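Local structure of heavy metal cation tricomponent efflux pump ZneA(CzcA-like) (Cupriavidus metallidurans, 4K0J) at residues E136-T141 / V317-D322; A174-L179 / G595-G600; L550-I555 / S649-D654; D575-A580 / T636-L641; V591-R596 / H608-V613. The protein probably exports zinc and related heavy-metal cations from the cell as the proton-driven inner-membrane antiporter of a three-component RND efflux system. All coordinates share one frame; numbering follows the deposited sequence.

Contact 1: residues E136-T141 / V317-D322; sequences EIYRYT and VVPYID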
# COMPACT_ATOMS: atom_id res chain seq x y z
N GLU C 136 17.54 2.66 -18.65
CA GLU C 136 18.34 1.83 -19.55
C GLU C 136 19.83 2.05 -19.34
O GLU C 136 20.49 2.76 -20.11
CB GLU C 136 17.93 2.12 -20.99
CG GLU C 136 16.44 1.93 -21.25
CD GLU C 136 15.95 2.72 -22.44
OE1 GLU C 136 16.45 3.85 -22.67
OE2 GLU C 136 15.04 2.23 -23.14
N ILE C 137 20.38 1.42 -18.30
CA ILE C 137 21.67 1.85 -17.76
C ILE C 137 22.89 1.13 -18.31
O ILE C 137 24.02 1.57 -18.10
CB ILE C 137 21.68 1.76 -16.23
CG1 ILE C 137 21.31 0.35 -15.77
CG2 ILE C 137 20.73 2.78 -15.62
CD1 ILE C 137 21.32 0.18 -14.26
N TYR C 138 22.69 0.03 -19.03
CA TYR C 138 23.82 -0.76 -19.50
C TYR C 138 23.50 -1.47 -20.82
O TYR C 138 22.95 -2.57 -20.83
CB TYR C 138 24.22 -1.77 -18.44
CG TYR C 138 25.45 -2.60 -18.77
CD1 TYR C 138 25.33 -3.89 -19.27
CD2 TYR C 138 26.73 -2.09 -18.55
CE1 TYR C 138 26.45 -4.65 -19.56
CE2 TYR C 138 27.85 -2.85 -18.83
CZ TYR C 138 27.70 -4.13 -19.34
OH TYR C 138 28.82 -4.88 -19.62
N ARG C 139 23.85 -0.82 -21.92
CA ARG C 139 23.65 -1.39 -23.25
C ARG C 139 24.86 -2.20 -23.67
O ARG C 139 26.00 -1.77 -23.45
CB ARG C 139 23.37 -0.28 -24.27
CG ARG C 139 22.01 0.35 -24.10
CD ARG C 139 21.81 1.53 -25.02
NE ARG C 139 20.45 2.05 -24.92
CZ ARG C 139 19.44 1.63 -25.67
NH1 ARG C 139 19.64 0.69 -26.58
NH2 ARG C 139 18.23 2.15 -25.51
N TYR C 140 24.63 -3.37 -24.24
CA TYR C 140 25.74 -4.27 -24.57
C TYR C 140 25.42 -5.11 -25.79
O TYR C 140 24.29 -5.15 -26.26
CB TYR C 140 26.06 -5.19 -23.40
CG TYR C 140 25.06 -6.31 -23.22
CD1 TYR C 140 25.26 -7.55 -23.80
CD2 TYR C 140 23.90 -6.11 -22.49
CE1 TYR C 140 24.35 -8.57 -23.65
CE2 TYR C 140 22.98 -7.12 -22.34
CZ TYR C 140 23.21 -8.35 -22.92
OH TYR C 140 22.28 -9.36 -22.77
N THR C 141 26.44 -5.81 -26.28
CA THR C 141 26.30 -6.70 -27.42
C THR C 141 27.19 -7.92 -27.19
O THR C 141 28.27 -7.80 -26.61
CB THR C 141 26.69 -5.99 -28.73
OG1 THR C 141 25.76 -4.93 -28.98
CG2 THR C 141 26.66 -6.94 -29.90
N VAL C 317 30.44 -10.46 -23.59
CA VAL C 317 29.44 -9.41 -23.48
C VAL C 317 30.18 -8.10 -23.31
O VAL C 317 30.91 -7.90 -22.34
CB VAL C 317 28.47 -9.65 -22.29
CG1 VAL C 317 29.18 -10.29 -21.13
CG2 VAL C 317 27.85 -8.34 -21.86
N VAL C 318 30.02 -7.21 -24.29
CA VAL C 318 30.73 -5.95 -24.24
C VAL C 318 29.76 -4.79 -24.33
O VAL C 318 28.93 -4.75 -25.23
CB VAL C 318 31.79 -5.84 -25.35
CG1 VAL C 318 31.30 -6.54 -26.58
CG2 VAL C 318 32.10 -4.38 -25.65
N PRO C 319 29.85 -3.86 -23.38
CA PRO C 319 28.95 -2.70 -23.33
C PRO C 319 29.35 -1.59 -24.30
O PRO C 319 30.52 -1.50 -24.68
CB PRO C 319 29.11 -2.21 -21.89
CG PRO C 319 30.48 -2.63 -21.50
CD PRO C 319 30.75 -3.92 -22.21
N TYR C 320 28.39 -0.76 -24.69
CA TYR C 320 28.68 0.42 -25.49
C TYR C 320 28.09 1.66 -24.83
O TYR C 320 28.54 2.78 -25.07
CB TYR C 320 28.23 0.26 -26.95
CG TYR C 320 26.74 0.12 -27.19
CD1 TYR C 320 25.91 1.23 -27.19
CD2 TYR C 320 26.18 -1.12 -27.46
CE1 TYR C 320 24.55 1.10 -27.43
CE2 TYR C 320 24.82 -1.26 -27.70
CZ TYR C 320 24.01 -0.14 -27.69
OH TYR C 320 22.66 -0.26 -27.92
N ILE C 321 27.07 1.44 -24.00
CA ILE C 321 26.63 2.47 -23.07
C ILE C 321 26.63 1.89 -21.66
O ILE C 321 26.14 0.79 -21.43
CB ILE C 321 25.23 3.05 -23.42
CG1 ILE C 321 25.25 3.69 -24.81
CG2 ILE C 321 24.82 4.09 -22.39
CD1 ILE C 321 23.97 4.44 -25.18
N ASP C 322 27.21 2.64 -20.73
CA ASP C 322 27.35 2.19 -19.36
C ASP C 322 27.23 3.38 -18.43
O ASP C 322 28.16 4.19 -18.32
CB ASP C 322 28.72 1.52 -19.20
CG ASP C 322 28.84 0.74 -17.91
OD1 ASP C 322 28.36 1.22 -16.87
OD2 ASP C 322 29.44 -0.36 -17.95
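R139 faces both Y320 and I321, a classic beta bulge in an otherwise antiparallel pairing. Backbone bonds fix it: R139 O accepts Y320 N at 2.9 Å and, weakly, I321 N, while R139 N donates to I321 O at 2.8 Å. Beyond the bulge T141 and V318 bond reciprocally, V318 N reaching T141 O at 3.0 Å.

On the R139 side, the packing is CH-pi: R139 CB lies over one face of the Y320 ring, 3.8 Å from its centroid. The extended arginine chain then runs beside I321, CD against CD1, and NH1 makes a weak bond to Y320 OH, an oxygen held more firmly by Q281.

On the opposite face the Y138 ring leans back over the partner strand, with CG anti to the backbone N (chi1 -176°). Its CE2 meets P319 CB at 3.4 Å; the D322 carboxylate lies at the ring edge, its plane perpendicular to the ring. Y140 CD1 rests on V317 CG2.

D322, bonded to S324, is the N-cap residue of helix 323-353. Strand 280-287 flanks 135-143 on its other edge, and helices 149-164 and 292-310 cover the face of Y138 and Y140.

Contact 2: residues A174-L179 / G595-G600; sequences ANFGGL and GRNDEG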
# COMPACT_ATOMS: atom_id res chain seq x y z
N ALA C 174 16.02 -6.14 -22.00
CA ALA C 174 15.38 -6.08 -23.31
C ALA C 174 16.30 -6.56 -24.44
O ALA C 174 17.34 -5.95 -24.71
CB ALA C 174 14.91 -4.66 -23.59
N ASN C 175 15.92 -7.64 -25.11
CA ASN C 175 16.70 -8.14 -26.23
C ASN C 175 16.34 -7.44 -27.54
O ASN C 175 15.20 -7.05 -27.73
CB ASN C 175 16.52 -9.65 -26.39
CG ASN C 175 17.14 -10.17 -27.68
OD1 ASN C 175 18.30 -9.88 -27.97
ND2 ASN C 175 16.37 -10.93 -28.45
N PHE C 176 17.32 -7.30 -28.42
CA PHE C 176 17.07 -6.81 -29.78
C PHE C 176 18.08 -7.44 -30.73
O PHE C 176 19.29 -7.27 -30.58
CB PHE C 176 17.17 -5.28 -29.82
CG PHE C 176 16.60 -4.65 -31.07
CD1 PHE C 176 15.73 -3.58 -30.97
CD2 PHE C 176 16.96 -5.10 -32.33
CE1 PHE C 176 15.20 -2.99 -32.11
CE2 PHE C 176 16.44 -4.51 -33.46
CZ PHE C 176 15.56 -3.45 -33.35
N GLY C 177 17.58 -8.15 -31.73
CA GLY C 177 18.43 -8.75 -32.73
C GLY C 177 18.57 -10.24 -32.55
O GLY C 177 17.87 -10.85 -31.74
N GLY C 178 19.47 -10.84 -33.31
CA GLY C 178 19.66 -12.28 -33.22
C GLY C 178 18.49 -13.05 -33.80
O GLY C 178 17.70 -12.51 -34.56
N LEU C 179 18.37 -14.33 -33.43
CA LEU C 179 17.38 -15.19 -34.05
C LEU C 179 16.79 -16.18 -33.06
O LEU C 179 17.49 -17.08 -32.58
CB LEU C 179 18.01 -15.98 -35.19
CG LEU C 179 18.77 -15.22 -36.28
CD1 LEU C 179 19.77 -16.14 -36.94
CD2 LEU C 179 17.80 -14.65 -37.30
N GLY C 595 13.66 -1.44 -36.81
CA GLY C 595 12.56 -2.34 -36.59
C GLY C 595 12.23 -2.58 -35.13
O GLY C 595 12.49 -1.73 -34.28
N ARG C 596 11.68 -3.76 -34.84
CA ARG C 596 11.17 -4.08 -33.51
C ARG C 596 12.00 -5.17 -32.82
O ARG C 596 12.80 -5.85 -33.44
CB ARG C 596 9.71 -4.53 -33.60
CG ARG C 596 9.52 -5.88 -34.29
CD ARG C 596 8.06 -6.23 -34.47
NE ARG C 596 7.37 -5.30 -35.37
CZ ARG C 596 6.09 -5.39 -35.70
NH1 ARG C 596 5.35 -6.38 -35.21
NH2 ARG C 596 5.55 -4.50 -36.52
N ASN C 597 11.78 -5.32 -31.51
CA ASN C 597 12.52 -6.28 -30.71
C ASN C 597 11.72 -7.52 -30.32
O ASN C 597 11.05 -8.13 -31.16
CB ASN C 597 13.07 -5.60 -29.45
CG ASN C 597 12.23 -4.40 -29.03
OD1 ASN C 597 11.66 -3.71 -29.87
ND2 ASN C 597 12.16 -4.15 -27.72
N ASP C 598 11.77 -7.90 -29.05
CA ASP C 598 11.10 -9.11 -28.60
C ASP C 598 9.84 -8.83 -27.78
O ASP C 598 8.79 -9.43 -28.02
CB ASP C 598 12.07 -9.99 -27.79
CG ASP C 598 13.20 -10.56 -28.64
OD1 ASP C 598 13.72 -11.64 -28.30
OD2 ASP C 598 13.56 -9.93 -29.66
N GLU C 599 9.96 -7.90 -26.83
CA GLU C 599 8.87 -7.60 -25.90
C GLU C 599 7.64 -7.00 -26.58
O GLU C 599 6.58 -7.62 -26.61
CB GLU C 599 9.37 -6.65 -24.80
CG GLU C 599 10.47 -7.23 -23.92
CD GLU C 599 11.83 -7.16 -24.57
OE1 GLU C 599 11.99 -6.40 -25.55
OE2 GLU C 599 12.75 -7.88 -24.12
N GLY C 600 7.78 -5.79 -27.11
CA GLY C 600 6.68 -5.12 -27.76
C GLY C 600 6.35 -3.81 -27.08
O GLY C 600 5.22 -3.34 -27.13
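The amide of N175 gives ND2 to D598 OD1, a 2.7 Å bond with an angle of 159° at the hydrogen. D598 OD1 lies in the plane of that amide, but the carboxylate is turned almost perpendicular to it, so the donor arrives from above the carboxylate plane. N175 reaches the loop because its CG is anti to the backbone N (chi1 171°). Its other end is occupied too: OD1 accepts a hydrogen bond from Q156 of helix 149-164, which fixes how the amide is rotated.

One residue further along the loop, E599 folds its carboxylate back toward the strand. OE2 takes a weak bond from N175 N at 3.3 Å and lies close to A174 CA, while OE1 receives a weak bond from N597 ND2 within the loop. This glutamate is poorly ordered, so its share in the contact is probably loose.

F176 packs against the loop backbone, which passes over one face of its ring. R596 O sits 3.7 Å above the plane, offset toward the rim, and G595 O lies at the ring edge. N597 CB touches CD1 at 3.7 Å, and the N597 amide runs nearly parallel to the ring.

Strand 170-177 is joined on its flank to strand 280-287, and F157 of helix 149-164 touches both N175 and D598. The contact thus ties this sheet to the loop that leaves strand 587-595.

Contact 3: residues L550-I555 / S649-D654; sequences LDEGSI and SQPMID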
# COMPACT_ATOMS: atom_id res chain seq x y z
N LEU C 550 22.39 19.97 -21.28
CA LEU C 550 22.63 18.84 -20.38
C LEU C 550 23.32 17.69 -21.09
O LEU C 550 22.68 16.72 -21.51
CB LEU C 550 21.32 18.37 -19.72
CG LEU C 550 21.22 18.55 -18.21
CD1 LEU C 550 20.81 19.97 -17.85
CD2 LEU C 550 20.26 17.53 -17.60
N ASP C 551 24.64 17.80 -21.23
CA ASP C 551 25.42 16.86 -22.02
C ASP C 551 25.57 15.48 -21.36
O ASP C 551 26.11 15.36 -20.26
CB ASP C 551 26.80 17.44 -22.31
CG ASP C 551 27.43 16.87 -23.57
OD1 ASP C 551 26.99 15.80 -24.03
OD2 ASP C 551 28.39 17.48 -24.09
N GLU C 552 25.08 14.46 -22.05
CA GLU C 552 25.29 13.09 -21.61
C GLU C 552 26.52 12.54 -22.34
O GLU C 552 27.19 13.26 -23.07
CB GLU C 552 24.05 12.24 -21.90
CG GLU C 552 22.74 12.89 -21.45
CD GLU C 552 21.51 12.06 -21.79
OE1 GLU C 552 21.64 10.99 -22.43
OE2 GLU C 552 20.40 12.48 -21.41
N GLY C 553 26.82 11.26 -22.15
CA GLY C 553 27.99 10.67 -22.77
C GLY C 553 27.90 10.52 -24.28
O GLY C 553 28.93 10.41 -24.96
N SER C 554 26.69 10.53 -24.81
CA SER C 554 26.47 10.15 -26.20
C SER C 554 25.42 10.98 -26.92
O SER C 554 25.04 12.05 -26.47
CB SER C 554 26.10 8.66 -26.27
OG SER C 554 25.12 8.34 -25.31
N ILE C 555 24.96 10.46 -28.06
CA ILE C 555 23.92 11.11 -28.87
C ILE C 555 22.92 10.08 -29.40
O ILE C 555 23.32 9.08 -29.98
CB ILE C 555 24.52 11.85 -30.08
CG1 ILE C 555 25.41 13.01 -29.62
CG2 ILE C 555 23.43 12.37 -31.00
CD1 ILE C 555 25.99 13.80 -30.76
N SER C 649 18.67 13.78 -30.64
CA SER C 649 18.38 13.81 -29.21
C SER C 649 19.48 13.11 -28.40
O SER C 649 20.62 13.02 -28.83
CB SER C 649 17.01 13.19 -28.92
OG SER C 649 16.76 12.09 -29.77
N GLN C 650 19.12 12.63 -27.22
CA GLN C 650 20.07 11.92 -26.36
C GLN C 650 19.42 10.70 -25.72
O GLN C 650 18.20 10.66 -25.57
CB GLN C 650 20.64 12.86 -25.28
CG GLN C 650 21.33 14.08 -25.84
CD GLN C 650 22.18 14.79 -24.81
OE1 GLN C 650 23.35 14.45 -24.62
NE2 GLN C 650 21.60 15.79 -24.15
N PRO C 651 20.22 9.68 -25.37
CA PRO C 651 19.66 8.41 -24.89
C PRO C 651 18.77 8.50 -23.65
O PRO C 651 17.78 7.78 -23.59
CB PRO C 651 20.91 7.57 -24.62
CG PRO C 651 21.91 8.09 -25.58
CD PRO C 651 21.67 9.58 -25.60
N MET C 652 19.10 9.34 -22.68
CA MET C 652 18.27 9.44 -21.48
C MET C 652 17.09 10.38 -21.69
O MET C 652 15.95 10.04 -21.39
CB MET C 652 19.08 9.92 -20.27
CG MET C 652 20.11 8.94 -19.74
SD MET C 652 20.98 9.66 -18.33
CE MET C 652 19.99 9.05 -16.97
N ILE C 653 17.39 11.57 -22.20
CA ILE C 653 16.39 12.63 -22.32
C ILE C 653 15.31 12.35 -23.38
O ILE C 653 14.19 12.83 -23.26
CB ILE C 653 17.05 14.01 -22.58
CG1 ILE C 653 16.06 15.14 -22.30
CG2 ILE C 653 17.60 14.10 -23.99
CD1 ILE C 653 15.63 15.23 -20.86
N ASP C 654 15.65 11.57 -24.40
CA ASP C 654 14.70 11.21 -25.45
C ASP C 654 13.49 10.48 -24.87
O ASP C 654 12.35 10.72 -25.27
CB ASP C 654 15.39 10.33 -26.50
CG ASP C 654 14.53 10.09 -27.71
OD1 ASP C 654 14.57 10.91 -28.64
OD2 ASP C 654 13.82 9.06 -27.74
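L550 presents its carbonyl O to the side-chain amide of Q650, and NE2 meets it at 3.0 Å from above the carbonyl plane. Two residues on, the other end of that amide is used: E552 N donates to Q650 OE1 at 3.1 Å. Gripped at both ends by one stretch of backbone, the amide of Q650 has its rotation set.

The side chain of E552 then runs out in the reverse direction to that of Q650, extended beyond CG, and its carboxylate stacks on the amide with the planes 27° apart. OE1 takes M652 N through its syn lone pair, a 3.0 Å bond with 165° at the hydrogen. OE2 accepts I653 N more weakly. A carboxylate thus receives backbone N-H groups where the chain turns into helix 653-660, a place where the helix dipole would probably favour negative charge. Y39 packs against both E552 and M652.

Past G553, S554 OG rests on the ring of P651, nearest its CG. I555 lies on strand 554-560, next to the edge strand 645-649 in the sheet: CG2 lies 3.6 Å from S649 O, and the backbone is bonded to V613 on the other flank. I555 also packs on K627 and I631 of helix 627-638.

Contact 4: residues D575-A580 / T636-L641; sequences DNLRAA and TRFRDL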
# COMPACT_ATOMS: atom_id res chain seq x y z
N ASP C 575 22.78 0.27 -42.56
CA ASP C 575 24.19 -0.01 -42.84
C ASP C 575 24.90 1.23 -43.37
O ASP C 575 25.96 1.62 -42.88
CB ASP C 575 24.31 -1.13 -43.88
CG ASP C 575 24.04 -2.50 -43.30
OD1 ASP C 575 24.29 -2.69 -42.09
OD2 ASP C 575 23.57 -3.38 -44.06
N ASN C 576 24.29 1.85 -44.37
CA ASN C 576 24.86 3.06 -44.95
C ASN C 576 24.91 4.21 -43.95
O ASN C 576 25.92 4.93 -43.88
CB ASN C 576 24.09 3.47 -46.20
CG ASN C 576 24.24 2.48 -47.32
OD1 ASN C 576 24.65 1.34 -47.11
ND2 ASN C 576 23.92 2.91 -48.53
N LEU C 577 23.83 4.38 -43.19
CA LEU C 577 23.73 5.47 -42.22
C LEU C 577 24.89 5.39 -41.25
O LEU C 577 25.58 6.37 -40.97
CB LEU C 577 22.43 5.36 -41.44
CG LEU C 577 22.32 6.32 -40.25
CD1 LEU C 577 22.27 7.75 -40.72
CD2 LEU C 577 21.10 6.00 -39.41
N ARG C 578 25.08 4.18 -40.75
CA ARG C 578 26.09 3.88 -39.76
C ARG C 578 27.50 4.00 -40.35
O ARG C 578 28.44 4.37 -39.65
CB ARG C 578 25.84 2.49 -39.23
CG ARG C 578 26.67 2.09 -38.04
CD ARG C 578 26.24 0.73 -37.55
NE ARG C 578 26.32 -0.28 -38.60
CZ ARG C 578 25.27 -0.76 -39.27
NH1 ARG C 578 24.05 -0.31 -38.99
NH2 ARG C 578 25.44 -1.67 -40.22
N ALA C 579 27.64 3.68 -41.63
CA ALA C 579 28.94 3.82 -42.28
C ALA C 579 29.29 5.29 -42.53
O ALA C 579 30.47 5.63 -42.66
CB ALA C 579 28.97 3.04 -43.58
N ALA C 580 28.27 6.14 -42.61
CA ALA C 580 28.49 7.58 -42.77
C ALA C 580 28.70 8.25 -41.41
O ALA C 580 29.34 9.30 -41.33
CB ALA C 580 27.33 8.22 -43.49
N THR C 636 24.25 17.78 -41.42
CA THR C 636 24.57 18.09 -42.80
C THR C 636 24.92 16.82 -43.56
O THR C 636 24.44 16.60 -44.68
CB THR C 636 25.72 19.11 -42.91
OG1 THR C 636 26.62 18.93 -41.81
CG2 THR C 636 25.17 20.53 -42.89
N ARG C 637 25.75 15.97 -42.95
CA ARG C 637 26.14 14.72 -43.58
C ARG C 637 24.92 13.87 -43.87
O ARG C 637 24.78 13.32 -44.96
CB ARG C 637 27.11 13.93 -42.70
CG ARG C 637 27.40 12.53 -43.20
CD ARG C 637 28.26 12.54 -44.46
NE ARG C 637 28.27 11.23 -45.11
CZ ARG C 637 27.38 10.86 -46.03
NH1 ARG C 637 26.42 11.69 -46.41
NH2 ARG C 637 27.45 9.65 -46.58
N PHE C 638 24.02 13.80 -42.89
CA PHE C 638 22.83 12.97 -43.00
C PHE C 638 21.86 13.52 -44.04
O PHE C 638 21.03 12.79 -44.58
CB PHE C 638 22.14 12.82 -41.63
CG PHE C 638 22.94 12.02 -40.64
CD1 PHE C 638 23.82 11.04 -41.07
CD2 PHE C 638 22.81 12.24 -39.27
CE1 PHE C 638 24.56 10.30 -40.16
CE2 PHE C 638 23.55 11.50 -38.36
CZ PHE C 638 24.42 10.53 -38.80
N ARG C 639 21.98 14.81 -44.34
CA ARG C 639 21.22 15.40 -45.45
C ARG C 639 21.90 15.10 -46.79
O ARG C 639 21.89 15.92 -47.70
CB ARG C 639 21.03 16.91 -45.26
CG ARG C 639 19.90 17.28 -44.31
CD ARG C 639 19.80 18.79 -44.11
NE ARG C 639 20.93 19.31 -43.35
CZ ARG C 639 20.90 19.58 -42.04
NH1 ARG C 639 19.80 19.38 -41.34
NH2 ARG C 639 21.99 20.05 -41.44
N ASP C 640 22.49 13.91 -46.89
CA ASP C 640 23.15 13.45 -48.11
C ASP C 640 23.06 11.92 -48.21
O ASP C 640 23.61 11.31 -49.12
CB ASP C 640 24.60 13.91 -48.17
CG ASP C 640 24.73 15.40 -48.45
OD1 ASP C 640 24.80 16.19 -47.48
OD2 ASP C 640 24.74 15.78 -49.64
N LEU C 641 22.38 11.32 -47.24
CA LEU C 641 21.99 9.92 -47.31
C LEU C 641 20.54 9.86 -47.78
O LEU C 641 19.66 10.43 -47.15
CB LEU C 641 22.13 9.26 -45.93
CG LEU C 641 23.54 9.00 -45.39
CD1 LEU C 641 23.49 8.87 -43.89
CD2 LEU C 641 24.14 7.74 -46.00
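The two helices of a beta-alpha-beta-beta-alpha-beta unit meet here, L577 and A580 of helix 567-581 against R637 and F638 at the end of helix 627-638 and L641 just after it. The contact is largely apolar. L577 contributes through one methyl: CD1 sits over one face of the F638 ring, 3.5 Å from CE1. The same CD1 touches L641 CD1 at 3.6 Å, so this leucine is wedged between the last helical turn and the residues after it. Its CG is anti to the backbone N (chi1 171°), which swings the branch toward the neighbouring helix.

Strands 554-560, 587-595, 608-615 and 645-649 complete the unit, and their order in the sheet is that of a ferredoxin-like fold, as in the PC1 porter subdomain of RND pumps. Both helices lie on it. F638 also packs on L557, V646 and F648, and L577 on V559, which brings the helix contact down to the strands.

About one helical turn on, A580 offers only its CB. It meets the guanidinium of R637, with NH2 at 3.4 Å, and that arginine has a long, weak ion pair with E583. L641 CD1 lies 3.9 Å from the same CB, and its CD2 reaches N576 O at a similar distance. L641 comes after R639, the first residue to leave helical geometry, so the chain returns to the partner helix once its own has ended.

Contact 5: residues V591-R596 / H608-V613; sequences VTQVGR and HIETAV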
# COMPACT_ATOMS: atom_id res chain seq x y z
N VAL C 591 25.46 2.28 -33.18
CA VAL C 591 24.53 1.17 -33.10
C VAL C 591 23.18 1.56 -33.69
O VAL C 591 22.62 2.59 -33.34
CB VAL C 591 24.31 0.72 -31.64
CG1 VAL C 591 23.06 -0.13 -31.52
CG2 VAL C 591 25.52 -0.01 -31.11
N THR C 592 22.66 0.74 -34.59
CA THR C 592 21.33 0.97 -35.14
C THR C 592 20.36 -0.09 -34.63
O THR C 592 20.70 -1.27 -34.53
CB THR C 592 21.31 0.94 -36.69
OG1 THR C 592 21.58 -0.39 -37.15
CG2 THR C 592 22.34 1.90 -37.26
N GLN C 593 19.14 0.36 -34.31
CA GLN C 593 18.06 -0.56 -33.98
C GLN C 593 16.93 -0.38 -34.98
O GLN C 593 15.95 0.31 -34.69
CB GLN C 593 17.54 -0.28 -32.58
CG GLN C 593 18.60 -0.21 -31.52
CD GLN C 593 18.04 0.22 -30.19
OE1 GLN C 593 18.78 0.51 -29.25
NE2 GLN C 593 16.72 0.26 -30.10
N VAL C 594 17.06 -0.99 -36.15
CA VAL C 594 16.00 -0.87 -37.13
C VAL C 594 14.91 -1.88 -36.81
O VAL C 594 15.20 -3.04 -36.54
CB VAL C 594 16.51 -0.99 -38.60
CG1 VAL C 594 17.86 -1.68 -38.66
CG2 VAL C 594 15.50 -1.73 -39.48
N GLY C 595 13.66 -1.44 -36.81
CA GLY C 595 12.56 -2.34 -36.59
C GLY C 595 12.23 -2.58 -35.13
O GLY C 595 12.49 -1.73 -34.28
N ARG C 596 11.68 -3.76 -34.84
CA ARG C 596 11.17 -4.08 -33.51
C ARG C 596 12.00 -5.17 -32.82
O ARG C 596 12.80 -5.85 -33.44
CB ARG C 596 9.71 -4.53 -33.60
CG ARG C 596 9.52 -5.88 -34.29
CD ARG C 596 8.06 -6.23 -34.47
NE ARG C 596 7.37 -5.30 -35.37
CZ ARG C 596 6.09 -5.39 -35.70
NH1 ARG C 596 5.35 -6.38 -35.21
NH2 ARG C 596 5.55 -4.50 -36.52
N HIS C 608 11.40 2.50 -39.33
CA HIS C 608 11.81 3.23 -38.15
C HIS C 608 13.13 2.72 -37.61
O HIS C 608 13.33 1.52 -37.48
CB HIS C 608 10.75 3.14 -37.05
CG HIS C 608 11.15 3.84 -35.79
ND1 HIS C 608 11.89 3.23 -34.80
CD2 HIS C 608 10.92 5.11 -35.36
CE1 HIS C 608 12.09 4.09 -33.81
NE2 HIS C 608 11.51 5.23 -34.13
N ILE C 609 14.03 3.64 -37.30
CA ILE C 609 15.28 3.26 -36.66
C ILE C 609 15.49 4.16 -35.46
O ILE C 609 15.14 5.34 -35.48
CB ILE C 609 16.51 3.41 -37.58
CG1 ILE C 609 16.21 2.97 -39.01
CG2 ILE C 609 17.69 2.62 -37.04
CD1 ILE C 609 17.42 3.02 -39.91
N GLU C 610 16.07 3.58 -34.42
CA GLU C 610 16.64 4.34 -33.34
C GLU C 610 18.11 4.02 -33.35
O GLU C 610 18.49 2.85 -33.35
CB GLU C 610 16.02 3.95 -32.01
CG GLU C 610 14.66 4.57 -31.75
CD GLU C 610 14.09 4.15 -30.42
OE1 GLU C 610 13.46 5.00 -29.75
OE2 GLU C 610 14.27 2.97 -30.05
N THR C 611 18.94 5.06 -33.37
CA THR C 611 20.38 4.87 -33.45
C THR C 611 21.08 5.38 -32.19
O THR C 611 20.74 6.43 -31.67
CB THR C 611 20.95 5.59 -34.69
OG1 THR C 611 20.19 5.22 -35.85
CG2 THR C 611 22.42 5.22 -34.91
N ALA C 612 22.06 4.63 -31.70
CA ALA C 612 22.89 5.10 -30.60
C ALA C 612 24.28 5.47 -31.10
O ALA C 612 24.97 4.66 -31.72
CB ALA C 612 22.96 4.06 -29.50
N VAL C 613 24.69 6.70 -30.82
CA VAL C 613 25.99 7.21 -31.26
C VAL C 613 26.90 7.52 -30.08
O VAL C 613 26.71 8.52 -29.39
CB VAL C 613 25.84 8.48 -32.09
CG1 VAL C 613 27.20 8.96 -32.55
CG2 VAL C 613 24.94 8.22 -33.28
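V591 and A612 satisfy each other's backbone in both directions: V591 N donates to A612 O at 2.8 Å and A612 N to V591 O at 2.7 Å, each donor in the carbonyl plane. Two residues along, Q593 N gives a 2.7 Å bond to E610 O. The return bond, E610 N to Q593 O, is longer at 3.3 Å and its donor stands 52° out of the carbonyl plane. G595 N closes the row on H608 O, nearly along the C=O axis.

The two strands are antiparallel and joined by a long loop. Strand 608-615 is central in the ferredoxin-like unit; 587-595 is its outer strand, and 269-272 adds to the sheet beyond it, bonding T592 to G272 and V594 to I270. T611 uses its outward side for L557.

Side-chain polar atoms look to other partners. H608 NE2 bonds Q558 OE1, and Q558 NE2 bonds E610 OE1, so one amide serves both; F604 stacks on the H608 ring. Q593 OE1 receives weak bonds from R139 NH1 and Q281 NE2, tying this face to the neighbouring subdomain. On the other face, covered by helix 567-581, aliphatic groups meet: V594 CB packs on I609 CG1 at 4.0 Å, and T592 lies alongside T611, CG2 against CG2, while T592 OG1 takes a weak bond from G272 N.

In the fold
Contacts 1, 3 and 5 are buried, whereas contacts 2 and 4 are only partly so. Contacts 3, 4 and 5 build one subdomain: its strand pairing, the helices on one face of the sheet, and the turn into helix 653-660. Contact 1 belongs to a second sheet, and contact 2 bridges the two, sharing G595 and R596 with contact 5. Contacts 1 and 5 rest on backbone pairing, contact 1 adding aromatic packing at its bulge. Contact 3 instead spends buried side-chain carboxylate and amide groups on backbone partners, contact 2 mixes polar bonds with a ring, and contact 4 is largely apolar. Contacts 1 and 5 touch, with Y320 packed on V591 and A612.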